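Local coordinates for protein UDP-N-acetylglucosamine 3-dehydrogenase (Acidithiobacillus ferrooxidans, PDB 7BVJ) that oxidises the glucosamine 3-hydroxyl of UDP-N-acetylglucosamine to a ketone with NAD(+), a step in making the 2,3-diamino-2,3-dideoxyglucose of lipid A, at residues A[128-133]-A[170-175]; A[164-169]-A[197-202]; A[229-234]-A[240-245]. All blocks are in the same frame, centred on the assembly; numbering follows the deposited sequence. Where two conformers were deposited one is given.

Contact 1: residues A[128-133]-A[170-175]; sequences YLRQAG and LLLTGA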
loop_
_atom_site.group_PDB
_atom_site.type_symbol
_atom_site.label_atom_id
_atom_site.label_comp_id
_atom_site.label_asym_id
_atom_site.label_seq_id
_atom_site.Cartn_x
_atom_site.Cartn_y
_atom_site.Cartn_z
ATOM N N TYR A 128 -10.658 12.108 0.392
ATOM C CA TYR A 128 -11.871 12.873 0.153
ATOM C C TYR A 128 -13.104 11.980 0.182
ATOM O O TYR A 128 -14.140 12.352 0.754
ATOM C CB TYR A 128 -11.777 13.606 -1.185
ATOM C CG TYR A 128 -13.005 14.453 -1.467
ATOM C CD1 TYR A 128 -14.104 13.917 -2.127
ATOM C CD2 TYR A 128 -13.067 15.779 -1.065
ATOM C CE1 TYR A 128 -15.219 14.669 -2.377
ATOM C CE2 TYR A 128 -14.181 16.540 -1.316
ATOM C CZ TYR A 128 -15.252 15.979 -1.971
ATOM O OH TYR A 128 -16.361 16.735 -2.229
ATOM N N LEU A 129 -13.022 10.806 -0.449
ATOM C CA LEU A 129 -14.192 9.934 -0.521
ATOM C C LEU A 129 -14.513 9.337 0.841
ATOM O O LEU A 129 -15.685 9.138 1.182
ATOM C CB LEU A 129 -13.969 8.828 -1.560
ATOM C CG LEU A 129 -14.055 9.282 -3.014
ATOM C CD1 LEU A 129 -13.495 8.222 -3.919
ATOM C CD2 LEU A 129 -15.509 9.625 -3.353
ATOM N N ARG A 130 -13.487 9.045 1.638
ATOM C CA ARG A 130 -13.749 8.592 2.996
ATOM C C ARG A 130 -14.404 9.704 3.815
ATOM O O ARG A 130 -15.341 9.445 4.576
ATOM C CB ARG A 130 -12.454 8.093 3.657
ATOM C CG ARG A 130 -11.904 6.763 3.049
ATOM C CD ARG A 130 -10.881 6.080 3.969
ATOM N NE ARG A 130 -11.502 5.364 5.083
ATOM C CZ ARG A 130 -10.907 5.114 6.247
ATOM N NH1 ARG A 130 -9.663 5.523 6.458
ATOM N NH2 ARG A 130 -11.554 4.452 7.205
ATOM N N GLN A 131 -13.948 10.955 3.648
ATOM C CA GLN A 131 -14.550 12.043 4.411
ATOM C C GLN A 131 -15.950 12.398 3.924
ATOM O O GLN A 131 -16.712 13.015 4.675
ATOM C CB GLN A 131 -13.658 13.278 4.372
ATOM C CG GLN A 131 -12.522 13.224 5.388
ATOM C CD GLN A 131 -12.975 13.517 6.820
ATOM O OE1 GLN A 131 -14.156 13.359 7.170
ATOM N NE2 GLN A 131 -12.030 13.956 7.655
ATOM N N ALA A 132 -16.315 12.011 2.697
ATOM C CA ALA A 132 -17.681 12.228 2.224
ATOM C C ALA A 132 -18.698 11.281 2.857
ATOM O O ALA A 132 -19.898 11.551 2.763
ATOM C CB ALA A 132 -17.747 12.110 0.701
ATOM N N GLY A 133 -18.264 10.191 3.490
ATOM C CA GLY A 133 -19.183 9.288 4.171
ATOM C C GLY A 133 -20.293 8.698 3.312
ATOM O O GLY A 133 -21.469 8.731 3.690
ATOM N N LEU A 170 -11.214 -3.576 0.528
ATOM C CA LEU A 170 -11.516 -4.015 1.889
ATOM C C LEU A 170 -11.770 -2.825 2.806
ATOM O O LEU A 170 -12.607 -2.907 3.707
ATOM C CB LEU A 170 -10.393 -4.898 2.438
ATOM C CG LEU A 170 -10.251 -6.269 1.753
ATOM C CD1 LEU A 170 -8.938 -6.925 2.131
ATOM C CD2 LEU A 170 -11.410 -7.204 2.071
ATOM N N LEU A 171 -11.089 -1.702 2.569
ATOM C CA LEU A 171 -11.223 -0.550 3.457
ATOM C C LEU A 171 -12.533 0.194 3.217
ATOM O O LEU A 171 -13.267 0.492 4.161
ATOM C CB LEU A 171 -10.037 0.397 3.274
ATOM C CG LEU A 171 -10.019 1.637 4.167
ATOM C CD1 LEU A 171 -9.633 1.240 5.562
ATOM C CD2 LEU A 171 -9.069 2.670 3.617
ATOM N N LEU A 172 -12.833 0.506 1.963
ATOM C CA LEU A 172 -14.061 1.220 1.649
ATOM C C LEU A 172 -15.289 0.409 2.012
ATOM O O LEU A 172 -16.305 0.988 2.417
ATOM C CB LEU A 172 -14.096 1.586 0.168
ATOM C CG LEU A 172 -12.934 2.483 -0.241
ATOM C CD1 LEU A 172 -13.049 2.862 -1.700
ATOM C CD2 LEU A 172 -12.889 3.723 0.645
ATOM N N THR A 173 -15.225 -0.922 1.893
ATOM C CA THR A 173 -16.396 -1.721 2.231
ATOM C C THR A 173 -16.456 -2.125 3.696
ATOM O O THR A 173 -17.554 -2.264 4.252
ATOM C CB THR A 173 -16.450 -2.987 1.373
ATOM O OG1 THR A 173 -15.218 -3.716 1.525
ATOM C CG2 THR A 173 -16.693 -2.625 -0.113
ATOM N N GLY A 174 -15.314 -2.345 4.336
ATOM C CA GLY A 174 -15.360 -2.913 5.670
ATOM C C GLY A 174 -15.848 -4.344 5.711
ATOM O O GLY A 174 -16.225 -4.831 6.777
ATOM N N ALA A 175 -15.825 -5.044 4.581
ATOM C CA ALA A 175 -16.356 -6.392 4.475
ATOM C C ALA A 175 -15.226 -7.389 4.233
ATOM O O ALA A 175 -14.065 -7.015 4.029
ATOM C CB ALA A 175 -17.406 -6.455 3.360
#

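Contact 2: residues A[164-169]-A[197-202]; sequences HDLDLT and AWMTLN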
loop_
_atom_site.group_PDB
_atom_site.type_symbol
_atom_site.label_atom_id
_atom_site.label_comp_id
_atom_site.label_asym_id
_atom_site.label_seq_id
_atom_site.Cartn_x
_atom_site.Cartn_y
_atom_site.Cartn_z
ATOM N N HIS A 164 -2.975 -3.038 -4.021
ATOM C CA HIS A 164 -3.456 -1.681 -3.737
ATOM C C HIS A 164 -4.971 -1.617 -3.764
ATOM O O HIS A 164 -5.614 -1.138 -2.816
ATOM C CB HIS A 164 -2.898 -0.687 -4.756
ATOM C CG HIS A 164 -1.431 -0.428 -4.611
ATOM N ND1 HIS A 164 -0.870 0.024 -3.435
ATOM C CD2 HIS A 164 -0.408 -0.561 -5.490
ATOM C CE1 HIS A 164 0.432 0.167 -3.598
ATOM N NE2 HIS A 164 0.739 -0.185 -4.833
ATOM N N ASP A 165 -5.561 -2.083 -4.862
ATOM C CA ASP A 165 -7.000 -1.976 -5.021
ATOM C C ASP A 165 -7.737 -3.040 -4.226
ATOM O O ASP A 165 -8.851 -2.786 -3.758
ATOM C CB ASP A 165 -7.340 -2.025 -6.505
ATOM C CG ASP A 165 -6.581 -0.965 -7.285
ATOM O OD1 ASP A 165 -6.666 0.214 -6.884
ATOM O OD2 ASP A 165 -5.867 -1.311 -8.256
ATOM N N LEU A 166 -7.125 -4.202 -4.007
ATOM C CA LEU A 166 -7.685 -5.126 -3.026
ATOM C C LEU A 166 -7.804 -4.457 -1.659
ATOM O O LEU A 166 -8.850 -4.555 -0.999
ATOM C CB LEU A 166 -6.835 -6.393 -2.952
ATOM C CG LEU A 166 -6.937 -7.301 -4.194
ATOM C CD1 LEU A 166 -5.761 -8.302 -4.297
ATOM C CD2 LEU A 166 -8.284 -8.047 -4.232
ATOM N N ASP A 167 -6.756 -3.739 -1.231
ATOM C CA ASP A 167 -6.794 -3.083 0.069
ATOM C C ASP A 167 -7.852 -1.988 0.101
ATOM O O ASP A 167 -8.602 -1.875 1.075
ATOM C CB ASP A 167 -5.420 -2.512 0.405
ATOM C CG ASP A 167 -5.423 -1.728 1.706
ATOM O OD1 ASP A 167 -5.859 -2.293 2.741
ATOM O OD2 ASP A 167 -5.003 -0.545 1.682
ATOM N N LEU A 168 -7.897 -1.159 -0.945
ATOM C CA LEU A 168 -8.905 -0.113 -1.035
ATOM C C LEU A 168 -10.303 -0.699 -0.943
ATOM O O LEU A 168 -11.172 -0.155 -0.256
ATOM C CB LEU A 168 -8.746 0.662 -2.342
ATOM C CG LEU A 168 -7.538 1.597 -2.403
ATOM C CD1 LEU A 168 -7.376 2.235 -3.795
ATOM C CD2 LEU A 168 -7.633 2.659 -1.288
ATOM N N THR A 169 -10.528 -1.809 -1.640
ATOM C CA THR A 169 -11.798 -2.515 -1.580
ATOM C C THR A 169 -12.145 -2.897 -0.149
ATOM O O THR A 169 -13.249 -2.602 0.348
ATOM C CB THR A 169 -11.699 -3.763 -2.449
ATOM O OG1 THR A 169 -11.568 -3.391 -3.838
ATOM C CG2 THR A 169 -12.902 -4.650 -2.205
ATOM N N ALA A 197 -9.213 -10.144 -11.174
ATOM C CA ALA A 197 -9.941 -10.842 -10.133
ATOM C C ALA A 197 -11.349 -10.278 -10.014
ATOM O O ALA A 197 -11.587 -9.089 -10.259
ATOM C CB ALA A 197 -9.229 -10.741 -8.783
ATOM N N TRP A 198 -12.261 -11.159 -9.611
ATOM C CA TRP A 198 -13.679 -10.892 -9.416
ATOM C C TRP A 198 -14.001 -11.429 -8.028
ATOM O O TRP A 198 -14.025 -12.653 -7.813
ATOM C CB TRP A 198 -14.507 -11.577 -10.507
ATOM C CG TRP A 198 -15.973 -11.383 -10.399
ATOM C CD1 TRP A 198 -16.829 -12.045 -9.567
ATOM C CD2 TRP A 198 -16.771 -10.461 -11.148
ATOM N NE1 TRP A 198 -18.097 -11.598 -9.752
ATOM C CE2 TRP A 198 -18.097 -10.630 -10.725
ATOM C CE3 TRP A 198 -16.489 -9.518 -12.146
ATOM C CZ2 TRP A 198 -19.155 -9.885 -11.260
ATOM C CZ3 TRP A 198 -17.537 -8.777 -12.673
ATOM C CH2 TRP A 198 -18.858 -8.970 -12.230
ATOM N N MET A 199 -14.169 -10.511 -7.085
ATOM C CA MET A 199 -14.224 -10.794 -5.661
ATOM C C MET A 199 -15.607 -10.419 -5.151
ATOM O O MET A 199 -16.071 -9.301 -5.379
ATOM C CB MET A 199 -13.141 -9.998 -4.909
ATOM C CG MET A 199 -13.021 -10.302 -3.419
ATOM S SD MET A 199 -11.578 -9.542 -2.584
ATOM C CE MET A 199 -10.386 -10.879 -2.593
ATOM N N THR A 200 -16.258 -11.344 -4.467
ATOM C CA THR A 200 -17.529 -11.085 -3.801
ATOM C C THR A 200 -17.293 -11.078 -2.295
ATOM O O THR A 200 -16.779 -12.060 -1.740
ATOM C CB THR A 200 -18.566 -12.134 -4.196
ATOM O OG1 THR A 200 -18.493 -12.348 -5.609
ATOM C CG2 THR A 200 -19.972 -11.662 -3.853
ATOM N N LEU A 201 -17.660 -9.969 -1.651
ATOM C CA LEU A 201 -17.510 -9.774 -0.215
ATOM C C LEU A 201 -18.794 -10.150 0.514
ATOM O O LEU A 201 -19.841 -10.369 -0.095
ATOM C CB LEU A 201 -17.139 -8.328 0.106
ATOM C CG LEU A 201 -15.918 -7.759 -0.627
ATOM C CD1 LEU A 201 -15.633 -6.354 -0.148
ATOM C CD2 LEU A 201 -14.685 -8.623 -0.433
ATOM N N ASN A 202 -18.710 -10.214 1.848
ATOM C CA ASN A 202 -19.831 -10.747 2.619
ATOM C C ASN A 202 -20.948 -9.738 2.855
ATOM O O ASN A 202 -21.961 -10.106 3.455
ATOM C CB ASN A 202 -19.336 -11.366 3.946
ATOM C CG ASN A 202 -18.792 -10.358 4.945
ATOM O OD1 ASN A 202 -18.541 -9.191 4.632
ATOM N ND2 ASN A 202 -18.613 -10.821 6.186
#

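Contact 3: residues A[229-234]-A[240-245]; sequences RYASVD and LHIYHR. With F8U ((2R,3R)-2,3-bis(oxidanyl)butane-1,4-disulfonic acid), chain F.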
loop_
_atom_site.group_PDB
_atom_site.type_symbol
_atom_site.label_atom_id
_atom_site.label_comp_id
_atom_site.label_asym_id
_atom_site.label_seq_id
_atom_site.Cartn_x
_atom_site.Cartn_y
_atom_site.Cartn_z
ATOM N N ARG A 229 -24.599 7.102 -6.472
ATOM C CA ARG A 229 -23.427 7.880 -6.852
ATOM C C ARG A 229 -22.509 7.050 -7.731
ATOM O O ARG A 229 -22.514 5.817 -7.682
ATOM C CB ARG A 229 -22.625 8.364 -5.639
ATOM C CG ARG A 229 -23.099 9.664 -5.070
ATOM C CD ARG A 229 -22.823 9.773 -3.587
ATOM N NE ARG A 229 -23.968 10.359 -2.881
ATOM C CZ ARG A 229 -24.429 11.597 -3.075
ATOM N NH1 ARG A 229 -23.851 12.412 -3.956
ATOM N NH2 ARG A 229 -25.484 12.024 -2.386
ATOM N N TYR A 230 -21.699 7.753 -8.516
ATOM C CA TYR A 230 -20.626 7.128 -9.279
ATOM C C TYR A 230 -19.372 7.975 -9.136
ATOM O O TYR A 230 -19.374 9.148 -9.506
ATOM C CB TYR A 230 -21.043 6.976 -10.740
ATOM C CG TYR A 230 -19.951 6.847 -11.782
ATOM C CD1 TYR A 230 -19.507 7.961 -12.486
ATOM C CD2 TYR A 230 -19.426 5.606 -12.121
ATOM C CE1 TYR A 230 -18.539 7.853 -13.470
ATOM C CE2 TYR A 230 -18.456 5.483 -13.109
ATOM C CZ TYR A 230 -18.018 6.611 -13.784
ATOM O OH TYR A 230 -17.060 6.506 -14.769
ATOM N N ALA A 231 -18.311 7.396 -8.591
ATOM C CA ALA A 231 -17.031 8.080 -8.450
ATOM C C ALA A 231 -16.028 7.491 -9.437
ATOM O O ALA A 231 -15.838 6.272 -9.486
ATOM C CB ALA A 231 -16.505 7.960 -7.021
ATOM N N SER A 232 -15.390 8.355 -10.222
ATOM C CA SER A 232 -14.310 7.964 -11.116
ATOM C C SER A 232 -13.032 8.640 -10.628
ATOM O O SER A 232 -12.996 9.868 -10.480
ATOM C CB SER A 232 -14.638 8.343 -12.564
ATOM O OG SER A 232 -13.685 7.817 -13.472
ATOM N N VAL A 233 -12.002 7.841 -10.359
ATOM C CA VAL A 233 -10.742 8.305 -9.806
ATOM C C VAL A 233 -9.640 7.965 -10.801
ATOM O O VAL A 233 -9.463 6.792 -11.165
ATOM C CB VAL A 233 -10.447 7.660 -8.444
ATOM C CG1 VAL A 233 -9.099 8.150 -7.900
ATOM C CG2 VAL A 233 -11.547 7.950 -7.459
ATOM N N ASP A 234 -8.904 8.990 -11.234
ATOM C CA ASP A 234 -7.635 8.833 -11.938
ATOM C C ASP A 234 -6.541 9.100 -10.911
ATOM O O ASP A 234 -6.234 10.258 -10.598
ATOM C CB ASP A 234 -7.528 9.794 -13.111
ATOM C CG ASP A 234 -6.374 9.460 -14.047
ATOM O OD1 ASP A 234 -5.320 8.888 -13.620
ATOM O OD2 ASP A 234 -6.534 9.796 -15.235
ATOM N N LEU A 240 -10.770 13.418 -9.580
ATOM C CA LEU A 240 -11.924 12.713 -9.033
ATOM C C LEU A 240 -13.214 13.338 -9.552
ATOM O O LEU A 240 -13.377 14.561 -9.517
ATOM C CB LEU A 240 -11.897 12.725 -7.497
ATOM C CG LEU A 240 -13.202 12.476 -6.735
ATOM C CD1 LEU A 240 -13.708 11.066 -6.955
ATOM C CD2 LEU A 240 -12.984 12.719 -5.271
ATOM N N HIS A 241 -14.127 12.497 -10.035
ATOM C CA HIS A 241 -15.421 12.942 -10.542
ATOM C C HIS A 241 -16.526 12.139 -9.882
ATOM O O HIS A 241 -16.439 10.913 -9.812
ATOM C CB HIS A 241 -15.512 12.789 -12.058
ATOM C CG HIS A 241 -14.745 13.828 -12.800
ATOM N ND1 HIS A 241 -15.323 14.993 -13.254
ATOM C CD2 HIS A 241 -13.433 13.904 -13.127
ATOM C CE1 HIS A 241 -14.404 15.730 -13.856
ATOM N NE2 HIS A 241 -13.247 15.097 -13.784
ATOM N N ILE A 242 -17.564 12.827 -9.416
ATOM C CA ILE A 242 -18.681 12.201 -8.718
ATOM C C ILE A 242 -19.958 12.573 -9.446
ATOM O O ILE A 242 -20.267 13.759 -9.604
ATOM C CB ILE A 242 -18.747 12.631 -7.247
ATOM C CG1 ILE A 242 -17.432 12.299 -6.551
ATOM C CG2 ILE A 242 -19.915 11.972 -6.536
ATOM C CD1 ILE A 242 -17.352 12.824 -5.126
ATOM N N TYR A 243 -20.699 11.569 -9.892
ATOM C CA TYR A 243 -21.959 11.777 -10.585
ATOM C C TYR A 243 -23.092 11.427 -9.634
ATOM O O TYR A 243 -23.049 10.378 -8.976
ATOM C CB TYR A 243 -22.064 10.930 -11.861
ATOM C CG TYR A 243 -21.008 11.171 -12.936
ATOM C CD1 TYR A 243 -19.855 11.912 -12.672
ATOM C CD2 TYR A 243 -21.160 10.639 -14.216
ATOM C CE1 TYR A 243 -18.885 12.119 -13.645
ATOM C CE2 TYR A 243 -20.194 10.847 -15.204
ATOM C CZ TYR A 243 -19.059 11.592 -14.909
ATOM O OH TYR A 243 -18.087 11.818 -15.864
ATOM N N HIS A 244 -24.094 12.294 -9.588
ATOM C CA HIS A 244 -25.342 11.972 -8.853
ATOM C C HIS A 244 -26.519 12.347 -9.750
ATOM O O HIS A 244 -26.355 13.211 -10.588
ATOM C CB HIS A 244 -25.405 12.598 -7.460
ATOM C CG HIS A 244 -24.700 13.898 -7.362
ATOM N ND1 HIS A 244 -23.593 14.066 -6.565
ATOM C CD2 HIS A 244 -24.936 15.080 -7.960
ATOM C CE1 HIS A 244 -23.155 15.294 -6.697
ATOM N NE2 HIS A 244 -23.974 15.940 -7.539
ATOM N N ARG A 245 -27.696 11.818 -9.459
ATOM C CA ARG A 245 -28.871 12.114 -10.286
ATOM C C ARG A 245 -29.274 13.585 -10.131
ATOM O O ARG A 245 -29.592 14.038 -9.025
ATOM C CB ARG A 245 -30.023 11.175 -9.926
ATOM C CG ARG A 245 -29.617 9.702 -9.974
ATOM C CD ARG A 245 -30.793 8.744 -9.792
ATOM N NE ARG A 245 -30.540 7.771 -8.724
ATOM C CZ ARG A 245 -30.501 6.449 -8.897
ATOM N NH1 ARG A 245 -30.271 5.647 -7.862
ATOM N NH2 ARG A 245 -30.699 5.928 -10.102
HETATM C C01 F8U F . -15.251 3.281 -18.500
HETATM C C02 F8U F . -14.737 4.411 -19.402
HETATM C C03 F8U F . -14.416 5.771 -18.783
HETATM C C04 F8U F . -15.075 6.115 -17.460
HETATM O O06 F8U F . -14.207 8.783 -17.858
HETATM O O07 F8U F . -15.816 8.473 -16.261
HETATM O O08 F8U F . -13.501 7.692 -15.969
HETATM O O09 F8U F . -14.824 6.731 -19.686
HETATM O O10 F8U F . -13.528 4.012 -19.952
HETATM O O12 F8U F . -17.940 2.557 -18.907
HETATM O O13 F8U F . -17.401 2.951 -16.735
HETATM O O14 F8U F . -17.353 4.889 -18.250
HETATM S S05 F8U F . -14.644 7.784 -16.852
HETATM S S11 F8U F . -17.031 3.429 -18.112
#

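Contact 1: residues A[128-133]-A[170-175]
R130 and L172 mark the nearest approach of the two backbones, with their CA atoms 7.5 Å apart. Both residues lie near the C-terminal ends of their helices, which run in roughly the same direction here. Each helix ends at a glycine with positive phi, G133 after 128-132 and G174 after 170-173. The amide of G174 still bonds to L170 O, while that of G133 reaches back to R130 O. No hydrogen bond joins the two segments, so side chains alone bridge them.

R130 spans the gap. It is the exposed member of the contact and lies across L171 at about a right angle. Its CG is set beside the backbone N (chi1 -69°), and the chain bends at chi3 (78°). The bend lays the end of the arginine over the methyl groups of L171. L171 CD2 is 3.9 Å from R130 CD and also sits over one face of the guanidinium, 3.7 Å above the plane and toward its rim. L171 CD1 meets the far end of the same group, 4.1 Å from R130 NH2. L171 also touches R121.

The pair belongs to the C-terminal domain of the Gfo/Idh/MocA fold. There helices 124-132 and 157-173 both pack on the large mixed sheet. Y128 and L129 turn from the first helix to strand 239-245. T173, whose OG1 bonds to T169 O one turn earlier, turns from the second to strand 194-201.

L172 meets a different part of the arginine. Its CD2 methyl touches R130 CG at 4.0 Å, at the aliphatic root of the side chain.

Contact 2: residues A[164-169]-A[197-202]
L166 and M199 meet where helix 157-173 packs on strand 194-201 of the mixed sheet. The tight part is two buried pairs of methyl groups. L166 CD2 touches M199 CE at 3.9 Å and M199 SD at 4.0 Å, and the two side chains cross at about a right angle. M199 extends from the strand with CG anti to its backbone N (chi1 -175°), then bends at chi3, which turns its end methyl onto the leucine. T169 CG2 meets L201 CD1 at 3.8 Å. Around them, L209 and A207 of strand 206-215 and V296 and A299 of helix 290-312 fill in the core.

W198 and T200 of the strand face the other way, W198 exposed and T200 partly so. N202, just past the strand, is exposed too. None of the three touches the helix segment.

The polar group of T169 is kept out of the interface. Its OG1 bonds to D165 O at 2.8 Å, tilted 31° from the carbonyl plane, while T169 N reaches the same oxygen from the opposite face. No hydrogen bond crosses between helix and strand, which implies that methyl and thioether packing holds this contact.

Contact 3: residues A[229-234]-A[240-245]
Strands 229-234 and 240-245 form a beta hairpin in the mixed sheet of the C-terminal domain, and Y230 and S232 line the pocket of the bound disulfonate F8U. The strands run antiparallel at 166°. Y230 with Y243 and S232 with H241 are the hydrogen-bonded pairs; S232 N reaches H241 O at 2.8 Å and H241 N answers to S232 O at 2.9 Å.

The two tyrosines lie side by side on one face of the sheet. The Y230 and Y243 rings make an edge-to-face pair with planes at 65°. Y230 presents its edge, and its CD1 comes to 3.6 Å from Y243 CG over the face of that ring. Y230 OH donates to sulfonate oxygen F8U O07 at 2.8 Å. S232 OG, carried to the same sulfonate by chi1 of -172°, donates to F8U O08 in a very short bond. R223 of the preceding strand, 219-225, completes the pocket. An alanine in place of Y243 removes the face on which the Y230 edge rests; with F225 still beside it, Y230 would probably be less firmly fixed against the sulfonate. H241, on the same face, is bonded through ND1 to D258.

The middle of the other face is apolar, and V233, L240 and I242 there turn to helix 124-132. A231 CB is 4.2 Å from L240 CD1, and V233 CG2 meets that same methyl at 3.8 Å.

In the fold
From the N terminus the chain first builds the NAD-binding Rossmann domain, then enters helix 124-132. Contact 1 closes when helix 157-173 comes alongside it, after strand 139-147. Contact 2 starts from that same second helix, at 164-169, before contact 1 has closed, so the two cross along the chain. It ends on strand 194-201, and T173 and A175 touch L201 and N202 where the two contacts meet. Contact 3 follows in series as a short hairpin. Y128 and L129 pack on V233, L240 and I242, tying contact 1 to that hairpin. Contacts 2 and 3 reach the same sheet without touching, about 7 Å apart at their nearest atoms.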